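Side-chain contacts in queuine lyase ([Clostridium] spiroforme DSM 1552, PDB 6P78), which probably cleaves a carbon-nitrogen bond of queuine by radical chemistry, using S-adenosylmethionine and a four-iron four-sulfur cluster, in the salvage of queuine: residues Glu228-Asp231 / Leu232-Asn235; Lys191-Glu194 / Ile195-Tyr199; Lys216-Glu219 / Glu220-Lys223. One frame throughout, in Å; residues are numbered along the deposited sequence.

Contact 1 (Glu228-Asp231 / Leu232-Asn235); sequences EYHD and LKNN
Lys233 lays its side chain against His230, the two crossing at a slant, and its ammonium donates to the imidazole: NZ lies 3.2 Å from ND1 of His230, at the edge of the ring and only 8° out of its plane. Met in the plane as an acceptor, ND1 is probably unprotonated, a state that the neighbouring ammonium would favour. Beyond CG the lysine is fully extended, which lets CD also pass 3.6 Å from ND1 of His230. The imidazole swings out to meet it because its CG is anti to the backbone N (chi1 -175°). The same ammonium forms a salt bridge with Asp226 on the preceding helix, so NZ bridges the end of helix 219-228 and the short helix after it.

Behind these side chains lies a tight backbone turn. Leu232 N bonds to Tyr229 O at 2.9 Å and Lys233 N to His230 O at 3.1 Å; Asn234 N to Asp231 O, at 3.4 Å, is weak. On the inner side, CB of Tyr229 and CB of Leu232 are 4.3 Å apart, and both residues pack on Ile193 of helix 186-199. Such successive i to i+3 bonds, following a residue that leaves helical geometry, are characteristic of a short 3-10-like turn; here it follows helix 219-228 and leads toward strand 238-241.

Contact 2 (Lys191-Glu194 / Ile195-Tyr199); sequences KDIE and ILTKY
With chi1 at 62°, Thr197 places OG1 between its own backbone N and carbonyl carbon, turning the hydroxyl back along helix 186-199 to Ile193 O, one turn earlier, at 3.0 Å. The same torsion sets CG2 beside the backbone N, and this methyl meets CG2 of Ile193 at 3.9 Å. In Lys191, CG is anti to the backbone N (chi1 -165°) and the chain bends at its last torsion, which carries NZ to 3.6 Å from CD1 of Ile195.

Ile193 O also accepts the regular helical bond from Thr197 N, at 2.9 Å; hydroxyl and amide approach from opposite faces of the carbonyl plane, each tilted 24° from it. Ile195 CG1 rests 3.4 Å from Lys191 O, beside the bond from Ile195 N. On the buried flank Ile193 and Leu196 lean on Ile205 of strand 203-207, the crossover packing of a beta-alpha-beta unit, and Asp192 hydrogen-bonds through OD1 to Phe147 N and through OD2 to Thr146 OG1.

Chemically, the threonine hydroxyl's donor is used within its own helix: it spends its proton on a carbonyl already engaged by an amide, while its methyl packs on CG2 of Ile193 and the side chain also touches Tyr238 of strand 238-241.

Contact 3 (Lys216-Glu219 / Glu220-Lys223); sequences KRDE and ELIK
The backbone passes from extended phi/psi at Arg217 and Asp218 straight into helical values at Glu219, and the first helical bonds follow, Ile222 N to Asp218 O (3.1 Å) and Lys223 N to Glu219 O. This is a helix N-terminus with Asp218 as its N-cap residue. Its CG, anti to the backbone N (chi1 -177°), folds the carboxylate over the first turn, where OD1 accepts from Leu221 N at 3.1 Å. The bond is nearly straight at the hydrogen (167°), yet the amide reaches OD1 from above the carboxylate plane. Leu221 crosses the same group, its CG 3.7 Å from OD2 of Asp218. Glu220 brings OE2 to 3.3 Å from OD1 of Asp218, a meeting of like charges that the positive helix end may ease.

Arg217 holds Glu219 side-on in a bidentate salt bridge: NE meets OE2 at 2.8 Å and NH2 meets OE1 at 2.9 Å, both acceptors close to the guanidinium plane. With NH1 bonded to Tyr208 O, the group is fixed against rotation. The Arg217 side chain lies about 7 Å from the bound S-adenosylmethionine, and Arg209, which binds that cofactor, lies nearby. With the in-plane edge taken by Glu219, one face meets Ile222, whose CB points toward the loop and which crosses the arginine at about a right angle, its CD1 centred over that face, 3.4 Å from CZ of Arg217.

Overall arrangement
Along the chain the order is contact 2, contact 3, contact 1, all within the Elp3/MiaA/NifB-like radical SAM core. Contact 2 lies on helix 186-199, the helix of the beta-alpha-beta unit joining strands 178-179 and 203-207; contact 3 starts helix 219-228, and contact 1 follows that helix on the way to strand 238-241, the third strand of the same parallel sheet. The centres of contacts 1 and 2 are about 13 Å apart, and they touch, Tyr229 CE2 lying 3.7 Å from Ile193 CG2. Contact 3 touches neither, its centre lying about 17 Å from contact 1 and about 20 Å from contact 2. Together they illustrate how local turns and a cap shape the helices beside a sheet whose middle strand carries Asn206, which binds S-adenosylmethionine.

Contact 1 (Glu228-Asp231 / Leu232-Asn235)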
ATOM      1  N   GLU A 228      14.594   3.867 -18.390  1.00 34.02           N
ATOM      2  CA  GLU A 228      15.437   4.839 -17.699  1.00 39.60           C
ATOM      3  C   GLU A 228      15.646   4.473 -16.237  1.00 35.59           C
ATOM      4  O   GLU A 228      16.724   4.725 -15.687  1.00 36.31           O
ATOM      5  CB  GLU A 228      14.823   6.234 -17.812  1.00 40.42           C
ATOM      6  CG  GLU A 228      15.500   7.295 -16.948  1.00 42.84           C
ATOM      7  CD  GLU A 228      16.710   7.931 -17.613  1.00 50.22           C
ATOM      8  OE1 GLU A 228      17.285   7.310 -18.538  1.00 54.01           O
ATOM      9  OE2 GLU A 228      17.083   9.059 -17.208  1.00 46.45           O
ATOM     10  N   TYR A 229      14.640   3.880 -15.596  1.00 29.33           N
ATOM     11  CA  TYR A 229      14.705   3.512 -14.187  1.00 30.32           C
ATOM     12  C   TYR A 229      14.782   1.997 -14.005  1.00 32.05           C
ATOM     13  O   TYR A 229      14.308   1.456 -13.007  1.00 30.33           O
ATOM     14  CB  TYR A 229      13.525   4.123 -13.429  1.00 28.09           C
ATOM     15  CG  TYR A 229      13.731   5.609 -13.269  1.00 25.33           C
ATOM     16  CD1 TYR A 229      13.387   6.485 -14.290  1.00 28.81           C
ATOM     17  CD2 TYR A 229      14.365   6.134 -12.141  1.00 27.60           C
ATOM     18  CE1 TYR A 229      13.617   7.842 -14.173  1.00 31.52           C
ATOM     19  CE2 TYR A 229      14.609   7.508 -12.024  1.00 25.49           C
ATOM     20  CZ  TYR A 229      14.220   8.351 -13.036  1.00 27.78           C
ATOM     21  OH  TYR A 229      14.464   9.717 -12.951  1.00 29.30           O
ATOM     22  N   HIS A 230      15.428   1.312 -14.948  1.00 32.55           N
ATOM     23  CA  HIS A 230      15.581  -0.134 -14.843  1.00 36.28           C
ATOM     24  C   HIS A 230      16.327  -0.536 -13.574  1.00 38.31           C
ATOM     25  O   HIS A 230      16.021  -1.573 -12.971  1.00 37.26           O
ATOM     26  CB  HIS A 230      16.298  -0.666 -16.081  1.00 37.89           C
ATOM     27  CG  HIS A 230      16.399  -2.160 -16.120  1.00 47.88           C
ATOM     28  ND1 HIS A 230      15.301  -2.974 -16.304  1.00 52.26           N
ATOM     29  CD2 HIS A 230      17.461  -2.988 -15.979  1.00 53.54           C
ATOM     30  CE1 HIS A 230      15.684  -4.240 -16.291  1.00 50.09           C
ATOM     31  NE2 HIS A 230      16.989  -4.277 -16.091  1.00 52.01           N
ATOM     32  N   ASP A 231      17.303   0.271 -13.142  1.00 33.90           N
ATOM     33  CA  ASP A 231      18.036  -0.065 -11.926  1.00 34.23           C
ATOM     34  C   ASP A 231      17.147  -0.022 -10.695  1.00 34.23           C
ATOM     35  O   ASP A 231      17.493  -0.615  -9.669  1.00 37.27           O
ATOM     36  CB  ASP A 231      19.257   0.860 -11.732  1.00 38.45           C
ATOM     37  CG  ASP A 231      18.909   2.354 -11.739  1.00 42.03           C
ATOM     38  OD1 ASP A 231      17.730   2.728 -11.907  1.00 38.21           O
ATOM     39  OD2 ASP A 231      19.855   3.169 -11.578  1.00 49.37           O
ATOM     40  N   LEU A 232      15.998   0.644 -10.780  1.00 33.49           N
ATOM     41  CA  LEU A 232      15.076   0.679  -9.654  1.00 36.35           C
ATOM     42  C   LEU A 232      14.475  -0.692  -9.385  1.00 35.54           C
ATOM     43  O   LEU A 232      14.206  -1.036  -8.228  1.00 35.56           O
ATOM     44  CB  LEU A 232      13.972   1.697  -9.937  1.00 36.07           C
ATOM     45  CG  LEU A 232      13.162   2.261  -8.785  1.00 35.83           C
ATOM     46  CD1 LEU A 232      14.088   2.837  -7.738  1.00 37.10           C
ATOM     47  CD2 LEU A 232      12.236   3.321  -9.348  1.00 30.42           C
ATOM     48  N   LYS A 233      14.287  -1.494 -10.437  1.00 32.61           N
ATOM     49  CA  LYS A 233      13.655  -2.797 -10.262  1.00 34.48           C
ATOM     50  C   LYS A 233      14.425  -3.654  -9.271  1.00 36.12           C
ATOM     51  O   LYS A 233      13.827  -4.430  -8.516  1.00 42.10           O
ATOM     52  CB  LYS A 233      13.552  -3.517 -11.608  1.00 38.60           C
ATOM     53  CG  LYS A 233      12.650  -2.819 -12.603  1.00 37.40           C
ATOM     54  CD  LYS A 233      12.636  -3.575 -13.922  1.00 41.13           C
ATOM     55  CE  LYS A 233      11.924  -2.773 -15.001  1.00 44.89           C
ATOM     56  NZ  LYS A 233      12.151  -3.413 -16.324  1.00 52.16           N
ATOM     57  N   ASN A 234      15.751  -3.534  -9.257  1.00 28.44           N
ATOM     58  CA  ASN A 234      16.608  -4.376  -8.438  1.00 29.62           C
ATOM     59  C   ASN A 234      17.090  -3.692  -7.163  1.00 30.25           C
ATOM     60  O   ASN A 234      17.980  -4.220  -6.493  1.00 36.46           O
ATOM     61  CB  ASN A 234      17.811  -4.832  -9.254  1.00 44.53           C
ATOM     62  CG  ASN A 234      17.420  -5.782 -10.356  1.00 59.36           C
ATOM     63  OD1 ASN A 234      16.658  -6.723 -10.132  1.00 62.59           O
ATOM     64  ND2 ASN A 234      17.916  -5.529 -11.562  1.00 65.41           N
ATOM     65  N   ASN A 235      16.550  -2.517  -6.838  1.00 29.76           N
ATOM     66  CA  ASN A 235      16.920  -1.811  -5.617  1.00 33.91           C
ATOM     67  C   ASN A 235      16.274  -2.496  -4.417  1.00 29.90           C
ATOM     68  O   ASN A 235      15.043  -2.581  -4.333  1.00 28.53           O
ATOM     69  CB  ASN A 235      16.487  -0.347  -5.716  1.00 28.78           C
ATOM     70  CG  ASN A 235      16.946   0.485  -4.523  1.00 32.72           C
ATOM     71  OD1 ASN A 235      16.852   0.049  -3.372  1.00 33.65           O
ATOM     72  ND2 ASN A 235      17.441   1.695  -4.797  1.00 28.35           N
TER

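Contact 2 (Lys191-Glu194 / Ile195-Tyr199)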
ATOM      1  N   LYS A 191      11.380  13.709 -10.189  1.00 21.72           N
ATOM      2  CA  LYS A 191      11.405  14.289  -8.849  1.00 21.72           C
ATOM      3  C   LYS A 191      10.856  13.312  -7.817  1.00 20.79           C
ATOM      4  O   LYS A 191      11.362  13.246  -6.688  1.00 22.46           O
ATOM      5  CB  LYS A 191      10.637  15.614  -8.800  1.00 28.03           C
ATOM      6  CG  LYS A 191      10.981  16.365  -7.507  1.00 42.60           C
ATOM      7  CD  LYS A 191      10.563  17.825  -7.529  1.00 54.67           C
ATOM      8  CE  LYS A 191      10.844  18.492  -6.188  1.00 60.64           C
ATOM      9  NZ  LYS A 191       9.709  18.370  -5.233  1.00 67.22           N
ATOM     10  N   ASP A 192       9.828  12.544  -8.172  1.00 21.78           N
ATOM     11  CA  ASP A 192       9.298  11.570  -7.227  1.00 22.42           C
ATOM     12  C   ASP A 192      10.356  10.539  -6.851  1.00 22.35           C
ATOM     13  O   ASP A 192      10.467  10.158  -5.678  1.00 20.28           O
ATOM     14  CB  ASP A 192       8.060  10.873  -7.800  1.00 20.49           C
ATOM     15  CG  ASP A 192       6.827  11.741  -7.740  1.00 30.44           C
ATOM     16  OD1 ASP A 192       6.792  12.681  -6.913  1.00 29.04           O
ATOM     17  OD2 ASP A 192       5.900  11.497  -8.535  1.00 30.48           O
ATOM     18  N   ILE A 193      11.157  10.089  -7.822  1.00 18.88           N
ATOM     19  CA  ILE A 193      12.164   9.077  -7.498  1.00 17.62           C
ATOM     20  C   ILE A 193      13.302   9.717  -6.711  1.00 19.22           C
ATOM     21  O   ILE A 193      13.843   9.104  -5.783  1.00 22.00           O
ATOM     22  CB  ILE A 193      12.677   8.344  -8.755  1.00 22.35           C
ATOM     23  CG1 ILE A 193      11.522   7.705  -9.523  1.00 23.07           C
ATOM     24  CG2 ILE A 193      13.773   7.309  -8.387  1.00 23.56           C
ATOM     25  CD1 ILE A 193      10.677   6.735  -8.718  1.00 23.31           C
ATOM     26  N   GLU A 194      13.640  10.975  -7.019  1.00 20.49           N
ATOM     27  CA  GLU A 194      14.646  11.679  -6.224  1.00 20.16           C
ATOM     28  C   GLU A 194      14.218  11.758  -4.761  1.00 21.77           C
ATOM     29  O   GLU A 194      15.036  11.573  -3.852  1.00 22.99           O
ATOM     30  CB  GLU A 194      14.874  13.090  -6.766  1.00 22.85           C
ATOM     31  CG  GLU A 194      15.658  13.144  -8.072  1.00 25.25           C
ATOM     32  CD  GLU A 194      15.590  14.523  -8.741  1.00 41.42           C
ATOM     33  OE1 GLU A 194      15.977  14.625  -9.926  1.00 45.88           O
ATOM     34  OE2 GLU A 194      15.148  15.493  -8.074  1.00 39.45           O
ATOM     35  N   ILE A 195      12.950  12.087  -4.525  1.00 21.15           N
ATOM     36  CA  ILE A 195      12.460  12.243  -3.161  1.00 19.76           C
ATOM     37  C   ILE A 195      12.407  10.882  -2.470  1.00 21.29           C
ATOM     38  O   ILE A 195      12.850  10.727  -1.329  1.00 22.41           O
ATOM     39  CB  ILE A 195      11.076  12.914  -3.170  1.00 20.53           C
ATOM     40  CG1 ILE A 195      11.192  14.403  -3.481  1.00 23.57           C
ATOM     41  CG2 ILE A 195      10.373  12.702  -1.830  1.00 20.66           C
ATOM     42  CD1 ILE A 195       9.854  15.000  -3.938  1.00 20.76           C
ATOM     43  N   LEU A 196      11.873   9.876  -3.163  1.00 19.33           N
ATOM     44  CA  LEU A 196      11.811   8.533  -2.593  1.00 19.04           C
ATOM     45  C   LEU A 196      13.190   8.073  -2.129  1.00 23.65           C
ATOM     46  O   LEU A 196      13.370   7.618  -0.985  1.00 22.88           O
ATOM     47  CB  LEU A 196      11.259   7.565  -3.642  1.00 19.66           C
ATOM     48  CG  LEU A 196      11.211   6.098  -3.174  1.00 22.05           C
ATOM     49  CD1 LEU A 196      10.145   5.942  -2.104  1.00 27.95           C
ATOM     50  CD2 LEU A 196      10.955   5.197  -4.361  1.00 26.26           C
ATOM     51  N   THR A 197      14.185   8.198  -3.012  1.00 21.25           N
ATOM     52  CA  THR A 197      15.495   7.631  -2.723  1.00 19.95           C
ATOM     53  C   THR A 197      16.250   8.460  -1.685  1.00 24.04           C
ATOM     54  O   THR A 197      17.108   7.924  -0.964  1.00 22.33           O
ATOM     55  CB  THR A 197      16.323   7.476  -4.009  1.00 22.90           C
ATOM     56  OG1 THR A 197      16.563   8.759  -4.621  1.00 26.18           O
ATOM     57  CG2 THR A 197      15.607   6.560  -5.008  1.00 29.26           C
ATOM     58  N   LYS A 198      15.956   9.760  -1.578  1.00 22.31           N
ATOM     59  CA  LYS A 198      16.680  10.558  -0.586  1.00 21.96           C
ATOM     60  C   LYS A 198      16.123  10.357   0.822  1.00 21.92           C
ATOM     61  O   LYS A 198      16.888  10.301   1.794  1.00 23.87           O
ATOM     62  CB  LYS A 198      16.629  12.053  -0.945  1.00 23.32           C
ATOM     63  CG  LYS A 198      17.153  12.954   0.173  1.00 26.61           C
ATOM     64  CD  LYS A 198      17.227  14.408  -0.265  1.00 30.08           C
ATOM     65  CE  LYS A 198      17.475  15.330   0.930  1.00 30.19           C
ATOM     66  NZ  LYS A 198      17.592  16.741   0.470  1.00 36.06           N
ATOM     67  N   TYR A 199      14.804  10.250   0.954  1.00 19.98           N
ATOM     68  CA  TYR A 199      14.144  10.405   2.246  1.00 20.25           C
ATOM     69  C   TYR A 199      13.648   9.103   2.861  1.00 24.06           C
ATOM     70  O   TYR A 199      13.458   9.047   4.079  1.00 25.67           O
ATOM     71  CB  TYR A 199      12.927  11.334   2.126  1.00 22.08           C
ATOM     72  CG  TYR A 199      13.263  12.794   1.968  1.00 25.21           C
ATOM     73  CD1 TYR A 199      13.585  13.569   3.073  1.00 29.17           C
ATOM     74  CD2 TYR A 199      13.248  13.407   0.713  1.00 20.76           C
ATOM     75  CE1 TYR A 199      13.875  14.922   2.933  1.00 29.72           C
ATOM     76  CE2 TYR A 199      13.542  14.746   0.569  1.00 29.15           C
ATOM     77  CZ  TYR A 199      13.852  15.497   1.677  1.00 30.86           C
ATOM     78  OH  TYR A 199      14.135  16.837   1.518  1.00 38.01           O
TER

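Contact 3 (Lys216-Glu219 / Glu220-Lys223)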
ATOM      1  N   LYS A 216      -6.176   7.189 -17.110  1.00 26.94           N
ATOM      2  CA  LYS A 216      -5.589   6.320 -18.122  1.00 24.53           C
ATOM      3  C   LYS A 216      -4.064   6.339 -18.104  1.00 26.26           C
ATOM      4  O   LYS A 216      -3.436   7.360 -17.787  1.00 27.90           O
ATOM      5  CB  LYS A 216      -6.074   6.696 -19.528  1.00 26.46           C
ATOM      6  CG  LYS A 216      -7.566   6.524 -19.744  1.00 29.90           C
ATOM      7  CD  LYS A 216      -7.908   5.053 -19.493  1.00 35.67           C
ATOM      8  CE  LYS A 216      -9.366   4.717 -19.736  1.00 42.91           C
ATOM      9  NZ  LYS A 216      -9.586   3.255 -19.484  1.00 42.51           N
ATOM     10  N   ARG A 217      -3.497   5.192 -18.507  1.00 29.52           N
ATOM     11  CA  ARG A 217      -2.063   5.032 -18.726  1.00 28.35           C
ATOM     12  C   ARG A 217      -1.539   5.970 -19.806  1.00 26.66           C
ATOM     13  O   ARG A 217      -2.175   6.151 -20.847  1.00 29.00           O
ATOM     14  CB  ARG A 217      -1.765   3.589 -19.156  1.00 28.71           C
ATOM     15  CG  ARG A 217      -1.672   2.622 -18.015  1.00 29.17           C
ATOM     16  CD  ARG A 217      -1.692   1.163 -18.499  1.00 31.78           C
ATOM     17  NE  ARG A 217      -0.601   0.843 -19.420  1.00 30.75           N
ATOM     18  CZ  ARG A 217       0.462   0.105 -19.099  1.00 29.66           C
ATOM     19  NH1 ARG A 217       0.596  -0.376 -17.868  1.00 25.99           N
ATOM     20  NH2 ARG A 217       1.394  -0.148 -20.005  1.00 32.63           N
ATOM     21  N   ASP A 218      -0.335   6.520 -19.573  1.00 28.22           N
ATOM     22  CA  ASP A 218       0.452   7.208 -20.599  1.00 27.99           C
ATOM     23  C   ASP A 218       1.511   6.210 -21.064  1.00 30.43           C
ATOM     24  O   ASP A 218       2.498   5.973 -20.366  1.00 29.70           O
ATOM     25  CB  ASP A 218       1.070   8.491 -20.040  1.00 24.27           C
ATOM     26  CG  ASP A 218       1.833   9.273 -21.084  1.00 31.27           C
ATOM     27  OD1 ASP A 218       2.434   8.644 -21.976  1.00 33.34           O
ATOM     28  OD2 ASP A 218       1.852  10.526 -21.009  1.00 37.99           O
ATOM     29  N   GLU A 219       1.312   5.621 -22.246  1.00 32.06           N
ATOM     30  CA  GLU A 219       2.192   4.526 -22.652  1.00 29.57           C
ATOM     31  C   GLU A 219       3.608   5.009 -22.938  1.00 31.76           C
ATOM     32  O   GLU A 219       4.571   4.262 -22.723  1.00 32.96           O
ATOM     33  CB  GLU A 219       1.639   3.810 -23.886  1.00 33.03           C
ATOM     34  CG  GLU A 219       0.287   3.129 -23.677  1.00 39.15           C
ATOM     35  CD  GLU A 219       0.332   1.988 -22.659  1.00 42.07           C
ATOM     36  OE1 GLU A 219       1.435   1.453 -22.410  1.00 41.34           O
ATOM     37  OE2 GLU A 219      -0.744   1.631 -22.118  1.00 37.02           O
ATOM     38  N   GLU A 220       3.762   6.238 -23.434  1.00 30.82           N
ATOM     39  CA  GLU A 220       5.105   6.726 -23.729  1.00 29.24           C
ATOM     40  C   GLU A 220       5.909   6.915 -22.458  1.00 28.08           C
ATOM     41  O   GLU A 220       7.114   6.629 -22.440  1.00 34.35           O
ATOM     42  CB  GLU A 220       5.061   8.037 -24.515  1.00 33.06           C
ATOM     43  CG  GLU A 220       4.356   7.906 -25.850  1.00 53.81           C
ATOM     44  CD  GLU A 220       3.069   8.711 -25.880  1.00 67.80           C
ATOM     45  OE1 GLU A 220       3.064   9.798 -26.505  1.00 65.41           O
ATOM     46  OE2 GLU A 220       2.078   8.267 -25.237  1.00 70.40           O
ATOM     47  N   LEU A 221       5.284   7.454 -21.405  1.00 25.87           N
ATOM     48  CA  LEU A 221       5.998   7.641 -20.148  1.00 28.13           C
ATOM     49  C   LEU A 221       6.358   6.306 -19.534  1.00 28.00           C
ATOM     50  O   LEU A 221       7.418   6.160 -18.915  1.00 27.30           O
ATOM     51  CB  LEU A 221       5.155   8.431 -19.147  1.00 26.77           C
ATOM     52  CG  LEU A 221       5.069   9.926 -19.385  1.00 31.82           C
ATOM     53  CD1 LEU A 221       4.255  10.519 -18.235  1.00 30.42           C
ATOM     54  CD2 LEU A 221       6.466  10.532 -19.461  1.00 32.32           C
ATOM     55  N   ILE A 222       5.468   5.328 -19.658  1.00 26.02           N
ATOM     56  CA  ILE A 222       5.766   4.032 -19.063  1.00 28.89           C
ATOM     57  C   ILE A 222       6.930   3.388 -19.798  1.00 30.37           C
ATOM     58  O   ILE A 222       7.843   2.827 -19.174  1.00 28.40           O
ATOM     59  CB  ILE A 222       4.514   3.148 -19.074  1.00 25.70           C
ATOM     60  CG1 ILE A 222       3.447   3.713 -18.139  1.00 25.55           C
ATOM     61  CG2 ILE A 222       4.869   1.667 -18.699  1.00 26.94           C
ATOM     62  CD1 ILE A 222       2.118   2.965 -18.201  1.00 26.70           C
ATOM     63  N   LYS A 223       6.932   3.480 -21.133  1.00 25.51           N
ATOM     64  CA  LYS A 223       8.047   2.965 -21.913  1.00 32.88           C
ATOM     65  C   LYS A 223       9.349   3.635 -21.493  1.00 34.28           C
ATOM     66  O   LYS A 223      10.395   2.985 -21.365  1.00 31.99           O
ATOM     67  CB  LYS A 223       7.771   3.190 -23.402  1.00 36.44           C
ATOM     68  CG  LYS A 223       8.792   2.604 -24.357  1.00 47.19           C
ATOM     69  CD  LYS A 223       8.297   2.787 -25.802  1.00 50.07           C
ATOM     70  CE  LYS A 223       9.322   2.352 -26.819  1.00 59.73           C
ATOM     71  NZ  LYS A 223       9.382   0.868 -26.868  1.00 65.40           N
TER